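Local coordinates for protein orotidine 5'-phosphate decarboxylase (Sulfolobus solfataricus, PDB 4DBD) that probably catalyses the decarboxylation of orotidine 5'-monophosphate to UMP, the last step of de novo UMP biosynthesis, as a homodimeric TIM barrel, at residues N107-A112 with S135-V140; Y126-I131 with R154-M159; I139-T144 with M159-P164. All blocks are in the same frame, centred on the assembly; numbering follows the deposited sequence.

How the contacts relate
Contacts 1 and 3 are two neighbouring seams of one closed parallel barrel, and both use strand 138-141: strand 107-113 pairs with one edge of it and strand 160-163 with the other. Both are buried and held chiefly by backbone hydrogen bonds, to which contact 1 adds a polar cluster round Tyr109 and Lys137 and contact 3 a serine hydroxyl. Contact 2 lies farther out and is only partly buried. There helix 124-134 meets the end of helix 146-155 and the turn after it mainly through side chains, with no hydrogen bond between the two segments, charged on the outside and apolar beneath. Met159 belongs to contacts 2 and 3, and Ile131 packs its CD1 on Ile139.

Contact 1 of 3, residues N107-A112 with S135-V140; sequences NLYLVA and SPKGIV
The ring of Tyr109 lies over the backbone of Gly138, its CD1 3.4 Å from the glycine CA, and Gly138 N stands above one face, offset toward the rim. Tyr109 leaves the strand on the face that carries Val111 and Val140, and a chi1 of -75°, with CG anti to the carbonyl carbon, tips its ring across onto Gly138. Lys137 runs alongside the ring in the same direction, its chain bent at chi2 and chi4, which brings NZ to 2.9 Å from Tyr109 OH. Both polar ends also reach Glu55, which bonds the hydroxyl and forms a salt bridge with the ammonium. Nearer the start of the strand, the methylenes of Lys137 pass obliquely across Asn107, CD lying 3.8 Å from OD1. The opposite face of the sheet carries Leu110, whose CD1 meets Pro136 CG at 3.8 Å, the two side chains crossing at about a right angle.

Between these two layers of side chains the strands pair in parallel. Gly138 N bonds to Leu108 O, Leu110 N to Gly138 O, Val140 N to Leu110 O (2.8 Å) and Ala112 N to Val140 O. A water accepts from Leu108 N. This is one step of the TIM barrel, the seam of the beta-alpha-beta unit closed through helix 124-134. The shared carboxylate of Glu55 probably favours a charged Lys137 and ties the phenol and the ammonium together.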
# COMPACT_ATOMS: atom_id res chain seq x y z
N ASN A 107 -14.18 7.88 -7.21
CA ASN A 107 -14.54 7.84 -5.79
C ASN A 107 -13.36 7.39 -4.92
O ASN A 107 -12.52 6.60 -5.36
CB ASN A 107 -15.70 6.86 -5.56
CG ASN A 107 -16.94 7.22 -6.35
OD1 ASN A 107 -17.40 8.36 -6.34
ND2 ASN A 107 -17.50 6.22 -7.03
N LEU A 108 -13.33 7.88 -3.69
CA LEU A 108 -12.33 7.47 -2.71
C LEU A 108 -13.01 6.75 -1.55
O LEU A 108 -14.03 7.21 -1.04
CB LEU A 108 -11.56 8.70 -2.17
CG LEU A 108 -10.48 8.49 -1.10
CD1 LEU A 108 -9.37 7.56 -1.60
CD2 LEU A 108 -9.90 9.83 -0.61
N TYR A 109 -12.45 5.60 -1.17
CA TYR A 109 -12.86 4.88 0.04
C TYR A 109 -11.66 4.86 0.98
O TYR A 109 -10.55 4.52 0.55
CB TYR A 109 -13.23 3.44 -0.31
CG TYR A 109 -14.56 3.30 -1.00
CD1 TYR A 109 -15.69 2.90 -0.29
CD2 TYR A 109 -14.70 3.55 -2.36
CE1 TYR A 109 -16.91 2.76 -0.91
CE2 TYR A 109 -15.93 3.42 -2.99
CZ TYR A 109 -17.03 3.02 -2.26
OH TYR A 109 -18.25 2.89 -2.86
N LEU A 110 -11.87 5.19 2.26
CA LEU A 110 -10.77 5.21 3.21
C LEU A 110 -10.86 4.06 4.20
O LEU A 110 -11.94 3.73 4.70
CB LEU A 110 -10.71 6.53 3.96
CG LEU A 110 -10.41 7.81 3.17
CD1 LEU A 110 -10.43 9.00 4.11
CD2 LEU A 110 -9.06 7.70 2.45
N VAL A 111 -9.72 3.43 4.48
CA VAL A 111 -9.68 2.33 5.44
C VAL A 111 -9.78 2.85 6.87
O VAL A 111 -8.93 3.62 7.32
CB VAL A 111 -8.39 1.51 5.27
CG1 VAL A 111 -8.30 0.45 6.37
CG2 VAL A 111 -8.37 0.87 3.89
N ALA A 112 -10.82 2.43 7.59
CA ALA A 112 -11.03 2.92 8.96
C ALA A 112 -10.64 1.88 10.00
O ALA A 112 -9.95 2.20 10.98
CB ALA A 112 -12.47 3.39 9.18
N SER A 135 -13.86 13.56 3.61
CA SER A 135 -15.21 13.32 3.13
C SER A 135 -15.22 12.41 1.90
O SER A 135 -15.68 12.80 0.83
CB SER A 135 -15.92 14.65 2.83
OG SER A 135 -17.25 14.42 2.40
N PRO A 136 -14.71 11.18 2.06
CA PRO A 136 -14.66 10.18 0.99
C PRO A 136 -16.07 9.71 0.60
O PRO A 136 -17.02 9.98 1.33
CB PRO A 136 -13.87 9.02 1.62
CG PRO A 136 -14.13 9.17 3.12
CD PRO A 136 -14.19 10.66 3.34
N LYS A 137 -16.19 9.03 -0.53
CA LYS A 137 -17.45 8.37 -0.90
C LYS A 137 -17.80 7.31 0.15
O LYS A 137 -18.96 7.17 0.54
CB LYS A 137 -17.32 7.71 -2.27
CG LYS A 137 -18.44 6.72 -2.60
CD LYS A 137 -19.55 7.37 -3.42
CE LYS A 137 -20.67 6.36 -3.73
NZ LYS A 137 -20.17 4.96 -3.70
N GLY A 138 -16.78 6.60 0.60
CA GLY A 138 -16.99 5.46 1.48
C GLY A 138 -15.83 5.19 2.42
O GLY A 138 -14.78 5.84 2.36
N ILE A 139 -16.04 4.21 3.31
CA ILE A 139 -15.02 3.79 4.25
C ILE A 139 -15.06 2.28 4.39
O ILE A 139 -16.11 1.65 4.23
CB ILE A 139 -15.19 4.45 5.65
CG1 ILE A 139 -16.60 4.20 6.17
CG2 ILE A 139 -14.88 5.95 5.57
CD1 ILE A 139 -16.85 4.79 7.56
N VAL A 140 -13.90 1.71 4.68
CA VAL A 140 -13.76 0.28 4.84
C VAL A 140 -13.74 -0.03 6.34
O VAL A 140 -12.86 0.45 7.04
CB VAL A 140 -12.44 -0.23 4.19
CG1 VAL A 140 -12.33 -1.75 4.28
CG2 VAL A 140 -12.35 0.23 2.74
O HOH W 1 -14.77 10.25 -3.13

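Contact 2 of 3, residues Y126-I131 with R154-M159; sequences YIKNVI and RDFEKM
Lys128 and Asp155 are modelled improbably close, with NZ 2.2 Å from OD2: the two side chains point at each other as a salt bridge, but the position of both atoms, and so the detail of the bridge, is doubtful. The lysine chain, extended beyond CG, meets the aspartate at about a right angle. Arg154, next to Asp155 in sequence, holds the same carboxylate: NE lies 2.6 Å from Asp155 OD1, which it approaches from above the carboxylate plane while the oxygen stays close to the plane of the guanidinium. Two positive side chains thus share one aspartate in a salt-bridge network, which probably keeps Asp155 ionised. Lys128 also makes a cation-pi contact with Tyr152.

In the TIM barrel these elements belong to the outer layer, where helix 124-134 runs beside the C-terminal end of helix 146-155 and the type I turn from Phe156 to Met159 that leads into the next strand. Below the charges the contact turns apolar. Phe156 presents its edge to the backbone of Lys128, CZ 3.8 Å from the carbonyl O, and Lys128 CG comes near CE2 of the same ring. Ile131 CG2, placed anti to the backbone N, reaches Phe156 CE1 and Met159 CE, each at 3.7 Å.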
# COMPACT_ATOMS: atom_id res chain seq x y z
N TYR A 126 -8.37 9.88 15.69
CA TYR A 126 -7.56 10.42 14.60
C TYR A 126 -8.12 10.01 13.23
O TYR A 126 -8.32 10.83 12.34
CB TYR A 126 -6.12 9.94 14.71
CG TYR A 126 -5.25 10.50 13.61
CD1 TYR A 126 -5.00 11.86 13.51
CD2 TYR A 126 -4.67 9.65 12.65
CE1 TYR A 126 -4.21 12.38 12.51
CE2 TYR A 126 -3.88 10.17 11.64
CZ TYR A 126 -3.65 11.53 11.58
OH TYR A 126 -2.86 12.04 10.58
N ILE A 127 -8.37 8.71 13.06
CA ILE A 127 -8.85 8.22 11.78
C ILE A 127 -10.22 8.83 11.44
O ILE A 127 -10.45 9.25 10.31
CB ILE A 127 -8.85 6.66 11.74
CG1 ILE A 127 -7.43 6.17 11.38
CG2 ILE A 127 -9.84 6.15 10.71
CD1 ILE A 127 -7.13 4.73 11.77
N LYS A 128 -11.12 8.89 12.41
CA LYS A 128 -12.41 9.54 12.18
C LYS A 128 -12.25 11.00 11.76
O LYS A 128 -12.95 11.46 10.85
CB LYS A 128 -13.31 9.42 13.42
CG LYS A 128 -13.83 8.01 13.61
CD LYS A 128 -14.79 7.89 14.80
CE LYS A 128 -15.25 6.45 14.96
NZ LYS A 128 -16.38 6.33 15.94
N ASN A 129 -11.34 11.71 12.39
CA ASN A 129 -11.04 13.08 11.98
C ASN A 129 -10.52 13.19 10.56
O ASN A 129 -10.92 14.06 9.80
CB ASN A 129 -10.05 13.73 12.95
CG ASN A 129 -10.69 14.07 14.26
OD1 ASN A 129 -11.92 14.10 14.37
ND2 ASN A 129 -9.87 14.31 15.28
N VAL A 130 -9.60 12.30 10.20
CA VAL A 130 -9.14 12.25 8.81
C VAL A 130 -10.32 12.05 7.88
O VAL A 130 -10.45 12.73 6.85
CB VAL A 130 -8.09 11.15 8.62
CG1 VAL A 130 -7.79 10.98 7.15
CG2 VAL A 130 -6.83 11.49 9.40
N ILE A 131 -11.20 11.11 8.22
CA ILE A 131 -12.35 10.83 7.36
C ILE A 131 -13.26 12.05 7.26
O ILE A 131 -13.77 12.37 6.19
CB ILE A 131 -13.13 9.58 7.84
CG1 ILE A 131 -12.26 8.34 7.65
CG2 ILE A 131 -14.44 9.44 7.10
CD1 ILE A 131 -12.76 7.09 8.39
N ARG A 154 -23.25 5.00 12.70
CA ARG A 154 -23.79 6.08 13.51
C ARG A 154 -23.06 7.39 13.23
O ARG A 154 -23.69 8.44 13.04
CB ARG A 154 -23.65 5.73 15.00
CG ARG A 154 -23.69 6.93 15.94
CD ARG A 154 -23.09 6.61 17.31
NE ARG A 154 -21.63 6.60 17.31
CZ ARG A 154 -20.89 5.96 18.21
NH1 ARG A 154 -21.48 5.27 19.18
NH2 ARG A 154 -19.56 6.00 18.15
N ASP A 155 -21.73 7.32 13.19
CA ASP A 155 -20.90 8.51 13.04
C ASP A 155 -20.90 9.05 11.61
O ASP A 155 -20.60 10.22 11.39
CB ASP A 155 -19.45 8.20 13.45
CG ASP A 155 -19.33 7.84 14.93
OD1 ASP A 155 -20.26 8.13 15.71
OD2 ASP A 155 -18.28 7.27 15.30
N PHE A 156 -21.24 8.21 10.65
CA PHE A 156 -21.19 8.60 9.25
C PHE A 156 -22.40 8.05 8.50
O PHE A 156 -22.28 7.17 7.65
CB PHE A 156 -19.86 8.13 8.61
CG PHE A 156 -18.63 8.67 9.30
CD1 PHE A 156 -18.09 9.91 8.95
CD2 PHE A 156 -18.00 7.95 10.31
CE1 PHE A 156 -16.97 10.41 9.59
CE2 PHE A 156 -16.87 8.44 10.96
CZ PHE A 156 -16.35 9.68 10.60
N GLU A 157 -23.57 8.57 8.84
CA GLU A 157 -24.83 8.04 8.32
C GLU A 157 -24.94 7.99 6.79
O GLU A 157 -25.58 7.09 6.24
CB GLU A 157 -26.03 8.80 8.90
CG GLU A 157 -26.21 10.20 8.33
CD GLU A 157 -27.65 10.70 8.44
OE1 GLU A 157 -28.56 9.87 8.67
OE2 GLU A 157 -27.86 11.92 8.28
N LYS A 158 -24.32 8.93 6.09
CA LYS A 158 -24.47 9.01 4.63
C LYS A 158 -23.38 8.28 3.83
O LYS A 158 -23.51 8.07 2.62
CB LYS A 158 -24.53 10.47 4.16
CG LYS A 158 -25.84 11.17 4.46
CD LYS A 158 -25.91 12.51 3.73
CE LYS A 158 -27.22 13.23 4.01
NZ LYS A 158 -27.38 13.52 5.47
N MET A 159 -22.31 7.89 4.52
CA MET A 159 -21.17 7.24 3.89
C MET A 159 -21.51 5.83 3.41
O MET A 159 -22.30 5.14 4.06
CB MET A 159 -20.06 7.13 4.93
CG MET A 159 -18.71 6.85 4.34
SD MET A 159 -18.03 8.40 3.80
CE MET A 159 -17.72 9.18 5.37

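Contact 3 of 3, residues I139-T144 with M159-P164; sequences IVVGGT and MTIVSP
Val140 and Val162 touch across adjacent parallel strands of the TIM barrel, joined by the beta-alpha-beta crossover through helix 146-155. Followed outward from the main chain, Val140 first brings CB to 4.1 Å from Val162 O, the same oxygen that accepts the amide of Val141. At the branch its two methyls part. CG2 meets CG2 of Val162 at 3.7 Å, while CG1, anti to the backbone N (chi1 -177°), turns along the strand to the ring of Pro164, 3.6 Å from its CD. That proline is predicted to bind substrate, which puts the valine in direct contact with a residue of the probable pocket.

On the other face, Ile139 and Ile161 point the same way, CG1 beside CG1, with Met159 crossing the former at about a right angle. Val141 CG2 continues this row against Ile161 CG2. The backbone ladder runs Ile139 N to Thr160 O, Val162 N to Ile139 O and Val141 N to Val162 O, each amide aimed nearly along the C=O axis of its acceptor. Past the last of these the pattern changes: Ser163 donates its hydroxyl to Val141 O, lying in the carbonyl plane at an OG to O distance of 2.7 Å, and Gly143 N bonds Pro164 O at 2.6 Å.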
# COMPACT_ATOMS: atom_id res chain seq x y z
N ILE A 139 -16.04 4.21 3.31
CA ILE A 139 -15.02 3.79 4.25
C ILE A 139 -15.06 2.28 4.39
O ILE A 139 -16.11 1.65 4.23
CB ILE A 139 -15.19 4.45 5.65
CG1 ILE A 139 -16.60 4.20 6.17
CG2 ILE A 139 -14.88 5.95 5.57
CD1 ILE A 139 -16.85 4.79 7.56
N VAL A 140 -13.90 1.71 4.68
CA VAL A 140 -13.76 0.28 4.84
C VAL A 140 -13.74 -0.03 6.34
O VAL A 140 -12.86 0.45 7.04
CB VAL A 140 -12.44 -0.23 4.19
CG1 VAL A 140 -12.33 -1.75 4.28
CG2 VAL A 140 -12.35 0.23 2.74
N VAL A 141 -14.73 -0.78 6.82
CA VAL A 141 -14.77 -1.16 8.24
C VAL A 141 -14.85 -2.69 8.35
O VAL A 141 -15.82 -3.30 7.89
CB VAL A 141 -15.96 -0.53 8.98
CG1 VAL A 141 -15.81 -0.79 10.48
CG2 VAL A 141 -16.03 0.96 8.71
N GLY A 142 -13.83 -3.28 8.97
CA GLY A 142 -13.68 -4.73 9.02
C GLY A 142 -14.91 -5.52 9.45
O GLY A 142 -15.61 -5.14 10.40
N GLY A 143 -15.15 -6.64 8.77
CA GLY A 143 -16.33 -7.47 9.01
C GLY A 143 -16.26 -8.32 10.28
O GLY A 143 -17.28 -8.81 10.75
N THR A 144 -15.05 -8.49 10.82
CA THR A 144 -14.88 -9.14 12.11
C THR A 144 -15.17 -8.13 13.23
O THR A 144 -15.30 -8.51 14.39
CB THR A 144 -13.43 -9.58 12.32
OG1 THR A 144 -12.58 -8.47 12.03
CG2 THR A 144 -13.09 -10.74 11.41
N MET A 159 -22.31 7.89 4.52
CA MET A 159 -21.17 7.24 3.89
C MET A 159 -21.51 5.83 3.41
O MET A 159 -22.30 5.14 4.06
CB MET A 159 -20.06 7.13 4.93
CG MET A 159 -18.71 6.85 4.34
SD MET A 159 -18.03 8.40 3.80
CE MET A 159 -17.72 9.18 5.37
N THR A 160 -20.94 5.41 2.28
CA THR A 160 -20.96 3.99 1.93
C THR A 160 -19.98 3.23 2.82
O THR A 160 -18.80 3.58 2.90
CB THR A 160 -20.60 3.75 0.45
OG1 THR A 160 -21.51 4.48 -0.38
CG2 THR A 160 -20.67 2.26 0.09
N ILE A 161 -20.47 2.20 3.49
CA ILE A 161 -19.62 1.38 4.35
C ILE A 161 -19.45 0.02 3.70
O ILE A 161 -20.42 -0.64 3.35
CB ILE A 161 -20.21 1.27 5.78
CG1 ILE A 161 -20.26 2.67 6.41
CG2 ILE A 161 -19.40 0.29 6.64
CD1 ILE A 161 -20.64 2.70 7.90
N VAL A 162 -18.20 -0.38 3.50
CA VAL A 162 -17.88 -1.67 2.89
C VAL A 162 -17.06 -2.47 3.88
O VAL A 162 -16.21 -1.91 4.61
CB VAL A 162 -17.13 -1.52 1.55
CG1 VAL A 162 -18.03 -0.82 0.53
CG2 VAL A 162 -15.82 -0.76 1.75
N SER A 163 -17.34 -3.77 3.96
CA SER A 163 -16.79 -4.59 5.04
C SER A 163 -16.23 -5.91 4.54
O SER A 163 -16.98 -6.80 4.16
CB SER A 163 -17.87 -4.88 6.08
OG SER A 163 -18.28 -3.70 6.74
N PRO A 164 -14.90 -6.03 4.58
CA PRO A 164 -14.23 -7.28 4.21
C PRO A 164 -14.13 -8.18 5.43
O PRO A 164 -14.69 -7.84 6.46
CB PRO A 164 -12.84 -6.80 3.76
CG PRO A 164 -12.60 -5.54 4.53
CD PRO A 164 -13.95 -4.95 4.88